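Local coordinates for protein triacylglycerol lipase (Clostridium botulinum, PDB 5AH1) that probably hydrolyses carboxylic esters as a zinc-containing alpha/beta-hydrolase, acting as a triacylglycerol lipase and cleaving synthetic polyesters, at residues Y327-T332 with A444-N449; N76-V81 with W220-S225; V144-A149 with F154-Y159. All coordinates share one frame; numbering follows the deposited sequence.

Contact 1 (Y327-T332 with A444-N449)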
loop_
_atom_site.group_PDB
_atom_site.type_symbol
_atom_site.label_atom_id
_atom_site.label_comp_id
_atom_site.label_asym_id
_atom_site.label_seq_id
_atom_site.Cartn_x
_atom_site.Cartn_y
_atom_site.Cartn_z
ATOM N N TYR A 327 -12.215 -6.696 -11.397
ATOM C CA TYR A 327 -11.053 -6.432 -12.243
ATOM C C TYR A 327 -9.836 -6.141 -11.375
ATOM O O TYR A 327 -9.930 -5.352 -10.451
ATOM C CB TYR A 327 -11.317 -5.221 -13.152
ATOM C CG TYR A 327 -12.384 -5.419 -14.192
ATOM C CD1 TYR A 327 -12.090 -6.001 -15.405
ATOM C CD2 TYR A 327 -13.688 -4.996 -13.960
ATOM C CE1 TYR A 327 -13.077 -6.153 -16.373
ATOM C CE2 TYR A 327 -14.671 -5.161 -14.895
ATOM C CZ TYR A 327 -14.364 -5.741 -16.092
ATOM O OH TYR A 327 -15.354 -5.894 -17.034
ATOM N N TYR A 328 -8.698 -6.731 -11.708
ATOM C CA TYR A 328 -7.457 -6.489 -10.976
ATOM C C TYR A 328 -6.411 -5.921 -11.920
ATOM O O TYR A 328 -6.185 -6.442 -13.012
ATOM C CB TYR A 328 -6.932 -7.777 -10.303
ATOM C CG TYR A 328 -7.825 -8.275 -9.193
ATOM C CD1 TYR A 328 -8.922 -9.066 -9.454
ATOM C CD2 TYR A 328 -7.536 -7.991 -7.865
ATOM C CE1 TYR A 328 -9.761 -9.503 -8.442
ATOM C CE2 TYR A 328 -8.358 -8.426 -6.856
ATOM C CZ TYR A 328 -9.449 -9.210 -7.136
ATOM O OH TYR A 328 -10.310 -9.659 -6.167
ATOM N N PHE A 329 -5.801 -4.825 -11.491
ATOM C CA PHE A 329 -4.722 -4.170 -12.217
ATOM C C PHE A 329 -3.526 -4.061 -11.323
ATOM O O PHE A 329 -3.663 -3.697 -10.173
ATOM C CB PHE A 329 -5.157 -2.764 -12.663
ATOM C CG PHE A 329 -6.340 -2.785 -13.576
ATOM C CD1 PHE A 329 -6.177 -2.980 -14.948
ATOM C CD2 PHE A 329 -7.620 -2.658 -13.066
ATOM C CE1 PHE A 329 -7.262 -3.025 -15.790
ATOM C CE2 PHE A 329 -8.704 -2.713 -13.899
ATOM C CZ PHE A 329 -8.536 -2.905 -15.260
ATOM N N SER A 330 -2.354 -4.288 -11.883
ATOM C CA SER A 330 -1.112 -4.087 -11.141
ATOM C C SER A 330 -0.152 -3.204 -11.914
ATOM O O SER A 330 0.018 -3.349 -13.134
ATOM C CB SER A 330 -0.435 -5.417 -10.843
ATOM O OG SER A 330 -0.216 -6.108 -12.055
ATOM N N TRP A 331 0.464 -2.285 -11.177
ATOM C CA TRP A 331 1.472 -1.363 -11.670
ATOM C C TRP A 331 2.769 -1.580 -10.905
ATOM O O TRP A 331 2.771 -1.639 -9.667
ATOM C CB TRP A 331 0.984 0.068 -11.485
ATOM C CG TRP A 331 -0.252 0.360 -12.266
ATOM C CD1 TRP A 331 -1.538 0.198 -11.856
ATOM C CD2 TRP A 331 -0.313 0.837 -13.617
ATOM N NE1 TRP A 331 -2.399 0.554 -12.867
ATOM C CE2 TRP A 331 -1.675 0.959 -13.958
ATOM C CE3 TRP A 331 0.656 1.173 -14.570
ATOM C CZ2 TRP A 331 -2.095 1.414 -15.211
ATOM C CZ3 TRP A 331 0.245 1.614 -15.803
ATOM C CH2 TRP A 331 -1.121 1.745 -16.117
ATOM N N THR A 332 3.854 -1.712 -11.669
ATOM C CA THR A 332 5.195 -1.987 -11.168
ATOM C C THR A 332 6.074 -0.756 -11.393
ATOM O O THR A 332 6.128 -0.228 -12.514
ATOM C CB THR A 332 5.816 -3.188 -11.926
ATOM O OG1 THR A 332 5.028 -4.364 -11.687
ATOM C CG2 THR A 332 7.256 -3.433 -11.479
ATOM N N ALA A 444 -8.243 7.389 -13.786
ATOM C CA ALA A 444 -9.633 7.449 -13.334
ATOM C C ALA A 444 -10.561 7.344 -14.540
ATOM O O ALA A 444 -11.564 6.645 -14.489
ATOM C CB ALA A 444 -9.912 8.732 -12.570
ATOM N N SER A 445 -10.232 8.064 -15.607
ATOM C CA SER A 445 -11.017 7.990 -16.844
ATOM C C SER A 445 -11.037 6.545 -17.367
ATOM O O SER A 445 -12.095 6.009 -17.719
ATOM C CB SER A 445 -10.460 8.930 -17.911
ATOM O OG SER A 445 -10.642 10.292 -17.549
ATOM N N PHE A 446 -9.867 5.909 -17.398
ATOM C CA PHE A 446 -9.735 4.528 -17.842
ATOM C C PHE A 446 -10.688 3.635 -17.038
ATOM O O PHE A 446 -11.472 2.881 -17.612
ATOM C CB PHE A 446 -8.259 4.110 -17.694
ATOM C CG PHE A 446 -7.943 2.686 -18.117
ATOM C CD1 PHE A 446 -8.149 1.624 -17.253
ATOM C CD2 PHE A 446 -7.393 2.426 -19.361
ATOM C CE1 PHE A 446 -7.833 0.324 -17.625
ATOM C CE2 PHE A 446 -7.072 1.132 -19.736
ATOM C CZ PHE A 446 -7.288 0.080 -18.869
ATOM N N LEU A 447 -10.626 3.724 -15.707
ATOM C CA LEU A 447 -11.443 2.872 -14.851
ATOM C C LEU A 447 -12.954 3.071 -15.059
ATOM O O LEU A 447 -13.756 2.136 -14.896
ATOM C CB LEU A 447 -11.072 3.092 -13.380
ATOM C CG LEU A 447 -9.668 2.632 -12.978
ATOM C CD1 LEU A 447 -9.364 3.080 -11.552
ATOM C CD2 LEU A 447 -9.504 1.120 -13.090
ATOM N N SER A 448 -13.352 4.289 -15.419
ATOM C CA SER A 448 -14.769 4.600 -15.637
ATOM C C SER A 448 -15.379 3.851 -16.835
ATOM O O SER A 448 -16.602 3.765 -16.950
ATOM C CB SER A 448 -14.970 6.106 -15.838
ATOM O OG SER A 448 -14.689 6.501 -17.170
ATOM N N ASN A 449 -14.540 3.294 -17.703
ATOM C CA ASN A 449 -15.028 2.537 -18.847
ATOM C C ASN A 449 -15.363 1.088 -18.523
ATOM O O ASN A 449 -16.004 0.429 -19.327
ATOM C CB ASN A 449 -14.028 2.540 -19.985
ATOM C CG ASN A 449 -13.774 3.908 -20.532
ATOM O OD1 ASN A 449 -14.633 4.512 -21.182
ATOM N ND2 ASN A 449 -12.585 4.411 -20.287
#
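Phe329, on strand 327-331 of the central parallel sheet of this alpha/beta-hydrolase, meets Phe446 and Leu447 on the last helix of the chain, 437-448, in a wholly apolar helix-on-sheet contact. The two phenyl rings form an offset edge-to-face pair: Phe446 turns its edge toward the face of Phe329, the planes stand at 83° and the centroids lie 5.9 Å apart. The offset makes CE1 of Phe446 the point of touch, 3.9 Å from CE1 of Phe329 and only slightly farther from CZ. CG of Phe446 lies anti to the backbone N (chi1 -180°), which sets the ring against Phe329. On the CE2 side of the Phe329 ring comes Leu447, which runs past it in the opposite direction and brings its CD2 methyl to 4.0 Å from Phe329 CE2. Phe329 is therefore met at two separate rim carbons by consecutive residues of the helix. All three side chains are buried. Phe64 adds a further edge-to-face partner for Phe446, while Leu447 also packs on His177 and Ile179 of strand 176-181, so the same helix spans several strands. Near the end of the helix, Phe446 O accepts from both Asn449 N and Asn449 ND2; the side-chain nitrogen lies 3.3 Å from that oxygen, above its carbonyl plane.

Contact 2 (N76-V81 with W220-S225)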
loop_
_atom_site.group_PDB
_atom_site.type_symbol
_atom_site.label_atom_id
_atom_site.label_comp_id
_atom_site.label_asym_id
_atom_site.label_seq_id
_atom_site.Cartn_x
_atom_site.Cartn_y
_atom_site.Cartn_z
ATOM N N ASN A 76 -19.170 2.870 -16.032
ATOM C CA ASN A 76 -19.663 2.984 -14.672
ATOM C C ASN A 76 -19.383 4.347 -14.089
ATOM O O ASN A 76 -18.546 5.098 -14.607
ATOM C CB ASN A 76 -18.970 1.923 -13.812
ATOM C CG ASN A 76 -17.498 2.206 -13.633
ATOM O OD1 ASN A 76 -17.117 2.994 -12.778
ATOM N ND2 ASN A 76 -16.658 1.557 -14.425
ATOM N N ASN A 77 -20.070 4.670 -12.993
ATOM C CA ASN A 77 -19.869 5.942 -12.280
ATOM C C ASN A 77 -19.347 5.733 -10.856
ATOM O O ASN A 77 -19.515 6.587 -9.977
ATOM C CB ASN A 77 -21.167 6.763 -12.257
ATOM C CG ASN A 77 -22.334 5.999 -11.649
ATOM O OD1 ASN A 77 -22.173 4.890 -11.140
ATOM N ND2 ASN A 77 -23.519 6.598 -11.690
ATOM N N TYR A 78 -18.689 4.600 -10.629
ATOM C CA TYR A 78 -18.225 4.249 -9.296
ATOM C C TYR A 78 -17.083 5.175 -8.894
ATOM O O TYR A 78 -16.197 5.468 -9.693
ATOM C CB TYR A 78 -17.737 2.812 -9.282
ATOM C CG TYR A 78 -18.739 1.792 -9.771
ATOM C CD1 TYR A 78 -20.092 1.902 -9.489
ATOM C CD2 TYR A 78 -18.316 0.701 -10.519
ATOM C CE1 TYR A 78 -20.987 0.952 -9.921
ATOM C CE2 TYR A 78 -19.203 -0.265 -10.956
ATOM C CZ TYR A 78 -20.545 -0.128 -10.684
ATOM O OH TYR A 78 -21.413 -1.109 -11.116
ATOM N N PRO A 79 -17.068 5.597 -7.619
ATOM C CA PRO A 79 -15.954 6.428 -7.149
ATOM C C PRO A 79 -14.699 5.624 -6.866
ATOM O O PRO A 79 -14.735 4.395 -6.764
ATOM C CB PRO A 79 -16.481 7.015 -5.842
ATOM C CG PRO A 79 -17.392 5.974 -5.343
ATOM C CD PRO A 79 -18.082 5.427 -6.567
ATOM N N ILE A 80 -13.597 6.353 -6.730
ATOM C CA ILE A 80 -12.304 5.797 -6.339
ATOM C C ILE A 80 -12.109 6.002 -4.840
ATOM O O ILE A 80 -12.451 7.054 -4.302
ATOM C CB ILE A 80 -11.161 6.507 -7.132
ATOM C CG1 ILE A 80 -11.207 6.081 -8.604
ATOM C CG2 ILE A 80 -9.796 6.241 -6.523
ATOM C CD1 ILE A 80 -10.436 6.992 -9.540
ATOM N N VAL A 81 -11.572 4.988 -4.169
ATOM C CA VAL A 81 -11.100 5.109 -2.802
ATOM C C VAL A 81 -9.609 4.764 -2.806
ATOM O O VAL A 81 -9.207 3.665 -3.193
ATOM C CB VAL A 81 -11.895 4.195 -1.824
ATOM C CG1 VAL A 81 -11.298 4.232 -0.425
ATOM C CG2 VAL A 81 -13.363 4.610 -1.783
ATOM N N TRP A 220 -19.043 -5.335 -3.514
ATOM C CA TRP A 220 -19.007 -3.881 -3.450
ATOM C C TRP A 220 -17.863 -3.281 -4.258
ATOM O O TRP A 220 -17.783 -2.067 -4.393
ATOM C CB TRP A 220 -18.779 -3.458 -2.007
ATOM C CG TRP A 220 -19.889 -3.763 -1.053
ATOM C CD1 TRP A 220 -21.098 -4.347 -1.325
ATOM C CD2 TRP A 220 -19.900 -3.456 0.344
ATOM N NE1 TRP A 220 -21.851 -4.423 -0.175
ATOM C CE2 TRP A 220 -21.140 -3.877 0.858
ATOM C CE3 TRP A 220 -18.971 -2.864 1.211
ATOM C CZ2 TRP A 220 -21.485 -3.717 2.205
ATOM C CZ3 TRP A 220 -19.306 -2.709 2.538
ATOM C CH2 TRP A 220 -20.554 -3.141 3.026
ATOM N N ILE A 221 -16.952 -4.133 -4.732
ATOM C CA ILE A 221 -15.692 -3.698 -5.318
ATOM C C ILE A 221 -15.678 -4.034 -6.809
ATOM O O ILE A 221 -15.767 -5.197 -7.184
ATOM C CB ILE A 221 -14.499 -4.383 -4.634
ATOM C CG1 ILE A 221 -14.602 -4.261 -3.098
ATOM C CG2 ILE A 221 -13.234 -3.797 -5.177
ATOM C CD1 ILE A 221 -14.709 -2.852 -2.572
ATOM N N HIS A 222 -15.613 -3.014 -7.656
ATOM C CA HIS A 222 -15.570 -3.252 -9.093
ATOM C C HIS A 222 -14.158 -3.537 -9.594
ATOM O O HIS A 222 -13.966 -4.358 -10.494
ATOM C CB HIS A 222 -16.165 -2.068 -9.853
ATOM C CG HIS A 222 -16.538 -2.392 -11.256
ATOM N ND1 HIS A 222 -17.247 -3.524 -11.591
ATOM C CD2 HIS A 222 -16.323 -1.721 -12.412
ATOM C CE1 HIS A 222 -17.454 -3.535 -12.894
ATOM N NE2 HIS A 222 -16.888 -2.464 -13.415
ATOM N N SER A 223 -13.174 -2.841 -9.034
ATOM C CA SER A 223 -11.793 -3.062 -9.392
ATOM C C SER A 223 -10.876 -2.845 -8.213
ATOM O O SER A 223 -11.173 -2.086 -7.298
ATOM C CB SER A 223 -11.377 -2.141 -10.543
ATOM O OG SER A 223 -11.253 -0.796 -10.127
ATOM N N VAL A 224 -9.747 -3.532 -8.296
ATOM C CA VAL A 224 -8.633 -3.440 -7.363
ATOM C C VAL A 224 -7.386 -3.123 -8.178
ATOM O O VAL A 224 -7.033 -3.866 -9.087
ATOM C CB VAL A 224 -8.445 -4.784 -6.629
ATOM C CG1 VAL A 224 -7.069 -4.899 -5.960
ATOM C CG2 VAL A 224 -9.558 -4.973 -5.629
ATOM N N SER A 225 -6.741 -2.001 -7.871
ATOM C CA SER A 225 -5.515 -1.592 -8.538
ATOM C C SER A 225 -4.408 -1.489 -7.508
ATOM O O SER A 225 -4.543 -0.737 -6.535
ATOM C CB SER A 225 -5.683 -0.235 -9.214
ATOM O OG SER A 225 -6.611 -0.276 -10.274
#
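Where strands 80-83 and 221-227 enter the central parallel sheet of the alpha/beta-hydrolase fold, the loop before the first packs against the corner of the chain at His222, where the second is broken. The contact centres on a T-shaped pair in which Tyr78 turns the edge of its ring to the face of the His222 imidazole. The planes are 74° apart and the centroids 5.0 Å. Tyr78 CE2 stands over the imidazole near its rim, 3.4 Å from His222 CG, and the adjoining CD2 rests 3.6 Å from His222 CB, so one side of the phenol meets both the ring and its stem. His222 has CG anti to the backbone N (chi1 -162°), which sets the imidazole against Tyr78.

Asn76 approaches the same imidazole from another direction, its ND2 3.9 Å from His222 CD2 and the amide plane steeply inclined to the ring. Its CB also lies over one face of the Tyr78 ring. The amide is held by polar partners: OD1 accepts from Tyr78 N at 3.1 Å, in the carbonyl plane and on a lone pair, closing an Asx turn. That oxygen is also hydrogen-bonded to His177 NE2, and ND2 to the backbone oxygens of Leu447 and Leu450.

His222 has a second edge-to-face partner in Tyr327 on the neighbouring strand, placing the imidazole between two tyrosines. Between Tyr78 and His222 the edge-on approach sets polarised C-H bonds of the phenol against the imidazole pi face, while the Asx turn holds the amide of Asn76 to the backbone N of Tyr78.

Contact 3 (V144-A149 with F154-Y159). With ZN (zinc ion), chain B.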
loop_
_atom_site.group_PDB
_atom_site.type_symbol
_atom_site.label_atom_id
_atom_site.label_comp_id
_atom_site.label_asym_id
_atom_site.label_seq_id
_atom_site.Cartn_x
_atom_site.Cartn_y
_atom_site.Cartn_z
ATOM N N VAL A 144 -14.266 0.061 14.429
ATOM C CA VAL A 144 -13.501 -1.044 13.884
ATOM C C VAL A 144 -13.716 -2.298 14.730
ATOM O O VAL A 144 -13.635 -2.244 15.962
ATOM C CB VAL A 144 -12.003 -0.698 13.867
ATOM C CG1 VAL A 144 -11.174 -1.863 13.347
ATOM C CG2 VAL A 144 -11.744 0.564 13.023
ATOM N N ASP A 145 -13.938 -3.419 14.050
ATOM C CA ASP A 145 -14.155 -4.724 14.674
ATOM C C ASP A 145 -13.215 -5.712 14.004
ATOM O O ASP A 145 -13.396 -6.027 12.834
ATOM C CB ASP A 145 -15.628 -5.107 14.518
ATOM C CG ASP A 145 -15.995 -6.431 15.149
ATOM O OD1 ASP A 145 -15.121 -7.240 15.517
ATOM O OD2 ASP A 145 -17.211 -6.683 15.288
ATOM N N TYR A 146 -12.201 -6.165 14.739
ATOM C CA TYR A 146 -11.171 -7.037 14.181
ATOM C C TYR A 146 -11.561 -8.509 14.179
ATOM O O TYR A 146 -10.810 -9.328 13.664
ATOM C CB TYR A 146 -9.868 -6.859 14.974
ATOM C CG TYR A 146 -9.280 -5.470 14.890
ATOM C CD1 TYR A 146 -8.710 -5.026 13.710
ATOM C CD2 TYR A 146 -9.312 -4.597 15.971
ATOM C CE1 TYR A 146 -8.170 -3.769 13.615
ATOM C CE2 TYR A 146 -8.766 -3.330 15.885
ATOM C CZ TYR A 146 -8.210 -2.914 14.703
ATOM O OH TYR A 146 -7.669 -1.646 14.644
ATOM N N GLY A 147 -12.718 -8.825 14.758
ATOM C CA GLY A 147 -13.182 -10.191 14.866
ATOM C C GLY A 147 -12.834 -10.778 16.221
ATOM O O GLY A 147 -11.690 -10.709 16.667
ATOM N N GLU A 148 -13.814 -11.369 16.893
ATOM C CA GLU A 148 -13.515 -12.023 18.169
ATOM C C GLU A 148 -12.405 -13.065 18.035
ATOM O O GLU A 148 -11.479 -13.114 18.851
ATOM C CB GLU A 148 -14.760 -12.684 18.751
ATOM C CG GLU A 148 -14.527 -13.350 20.100
ATOM C CD GLU A 148 -15.807 -13.900 20.684
ATOM O OE1 GLU A 148 -16.570 -13.120 21.287
ATOM O OE2 GLU A 148 -16.058 -15.111 20.516
ATOM N N ALA A 149 -12.517 -13.919 17.028
ATOM C CA ALA A 149 -11.599 -15.037 16.907
ATOM C C ALA A 149 -10.187 -14.526 16.674
ATOM O O ALA A 149 -9.240 -14.958 17.320
ATOM C CB ALA A 149 -12.039 -15.980 15.816
ATOM N N PHE A 154 -4.605 -13.434 18.422
ATOM C CA PHE A 154 -3.442 -12.556 18.399
ATOM C C PHE A 154 -3.288 -11.715 19.670
ATOM O O PHE A 154 -2.326 -10.965 19.810
ATOM C CB PHE A 154 -3.449 -11.724 17.116
ATOM C CG PHE A 154 -3.183 -12.552 15.892
ATOM C CD1 PHE A 154 -1.966 -13.170 15.703
ATOM C CD2 PHE A 154 -4.164 -12.738 14.935
ATOM C CE1 PHE A 154 -1.727 -13.942 14.580
ATOM C CE2 PHE A 154 -3.926 -13.514 13.807
ATOM C CZ PHE A 154 -2.704 -14.117 13.633
ATOM N N LYS A 155 -4.218 -11.875 20.608
ATOM C CA LYS A 155 -4.154 -11.230 21.917
ATOM C C LYS A 155 -4.150 -9.715 21.823
ATOM O O LYS A 155 -3.305 -9.033 22.385
ATOM C CB LYS A 155 -2.939 -11.731 22.695
ATOM C CG LYS A 155 -2.865 -13.252 22.778
ATOM C CD LYS A 155 -1.576 -13.726 23.421
ATOM C CE LYS A 155 -1.504 -15.254 23.459
ATOM N NZ LYS A 155 -1.581 -15.890 22.101
ATOM N N HIS A 156 -5.129 -9.193 21.098
ATOM C CA HIS A 156 -5.372 -7.757 21.050
ATOM C C HIS A 156 -6.860 -7.454 21.139
ATOM O O HIS A 156 -7.685 -8.354 21.206
ATOM C CB HIS A 156 -4.637 -7.069 19.872
ATOM C CG HIS A 156 -5.202 -7.280 18.485
ATOM N ND1 HIS A 156 -6.446 -6.843 18.081
ATOM C CD2 HIS A 156 -4.604 -7.768 17.367
ATOM C CE1 HIS A 156 -6.602 -7.096 16.791
ATOM N NE2 HIS A 156 -5.492 -7.640 16.327
ATOM N N ASN A 157 -7.211 -6.179 21.177
ATOM C CA ASN A 157 -8.596 -5.796 21.372
ATOM C C ASN A 157 -9.422 -6.164 20.154
ATOM O O ASN A 157 -8.955 -6.044 19.018
ATOM C CB ASN A 157 -8.718 -4.283 21.554
ATOM C CG ASN A 157 -8.211 -3.806 22.879
ATOM O OD1 ASN A 157 -8.178 -4.559 23.845
ATOM N ND2 ASN A 157 -7.823 -2.540 22.935
ATOM N N ARG A 158 -10.665 -6.573 20.385
ATOM C CA ARG A 158 -11.609 -6.782 19.288
ATOM C C ARG A 158 -12.034 -5.472 18.641
ATOM O O ARG A 158 -12.177 -5.412 17.421
ATOM C CB ARG A 158 -12.848 -7.535 19.754
ATOM C CG ARG A 158 -13.885 -7.720 18.659
ATOM C CD ARG A 158 -15.092 -8.567 19.044
ATOM N NE ARG A 158 -16.098 -8.492 17.994
ATOM C CZ ARG A 158 -17.338 -8.962 18.100
ATOM N NH1 ARG A 158 -17.765 -9.623 19.149
ATOM N NH2 ARG A 158 -18.188 -8.735 17.130
ATOM N N TYR A 159 -12.251 -4.432 19.449
ATOM C CA TYR A 159 -12.744 -3.154 18.925
ATOM C C TYR A 159 -11.659 -2.115 18.911
ATOM O O TYR A 159 -10.868 -2.019 19.849
ATOM C CB TYR A 159 -13.952 -2.659 19.728
ATOM C CG TYR A 159 -15.103 -3.618 19.668
ATOM C CD1 TYR A 159 -15.895 -3.704 18.532
ATOM C CD2 TYR A 159 -15.371 -4.465 20.716
ATOM C CE1 TYR A 159 -16.936 -4.611 18.463
ATOM C CE2 TYR A 159 -16.403 -5.372 20.665
ATOM C CZ TYR A 159 -17.190 -5.443 19.526
ATOM O OH TYR A 159 -18.245 -6.332 19.419
HETATM ZN ZN ZN B . -4.922 -8.106 14.395
#
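Arg158 grips the carboxylate of Asp145 side-on, in a salt bridge made by two nitrogens. NE reaches OD1 of Asp145 at 2.9 Å in a nearly straight bond of 173°, approaching from above the carboxylate plane, while Arg158 NH2 meets Asp145 OD2 at 2.9 Å on the syn side. The arginine is extended from CG to NE, which lays its guanidinium beside the acid. OD1 also takes the N-H of Gly147, at 3.0 Å and from the opposite face of its plane, closing an Asx turn that leads to the N-cap of helix 148-154. Three N-H donors, two on OD1 and one on OD2, thus hold the carboxylate's rotation. The hydroxyl of Tyr159 lies over the face of the guanidinium, whose NH1 has a further partner in Glu208 O.

Backbone pairing supports this arrangement: Tyr146 N donates to Arg158 O at 2.8 Å, and Asp145 and Tyr159 form an antiparallel non-hydrogen-bonded pair.

Beyond it lies the zinc site. His156 binds the zinc ion through NE2 at 2.1 Å, alongside Asp130, His150 and Asp302. Its ring edge points to the face of Tyr146, with CE1 of His156 3.7 Å from Tyr146 CG and the planes 87° apart. The other nitrogen, ND1, donates to Asn157 O at 2.8 Å, which fixes the turn of the imidazole and directs NE2 to the metal. The phenol of Tyr146 is held by Glu134 through a hydrogen bond.

Short helix 148-154 connects the two segments, strands 142-145 and 159-163 pair as a two-stranded antiparallel sheet, and helix 128-140 packs against Val144 and Tyr146.

Contacts 1 and 2 are neighbours on the central parallel sheet, their centres 9 Å apart. Strands 221-227 and 327-331 lie side by side in it, and probable backbone hydrogen bonds join them: Tyr327 O to Val224 N at 2.8 Å and Phe329 N to Val224 O at 2.9 Å. Contact 3 stands apart at the zinc site, its centre 28 Å from that of contact 2 and 33 Å from that of contact 1. In sequence it falls between the two segments of contact 2, and contact 1 follows both. Sheet packing with the C-terminal helix and zinc binding are therefore spatially separate features of one alpha/beta-hydrolase chain.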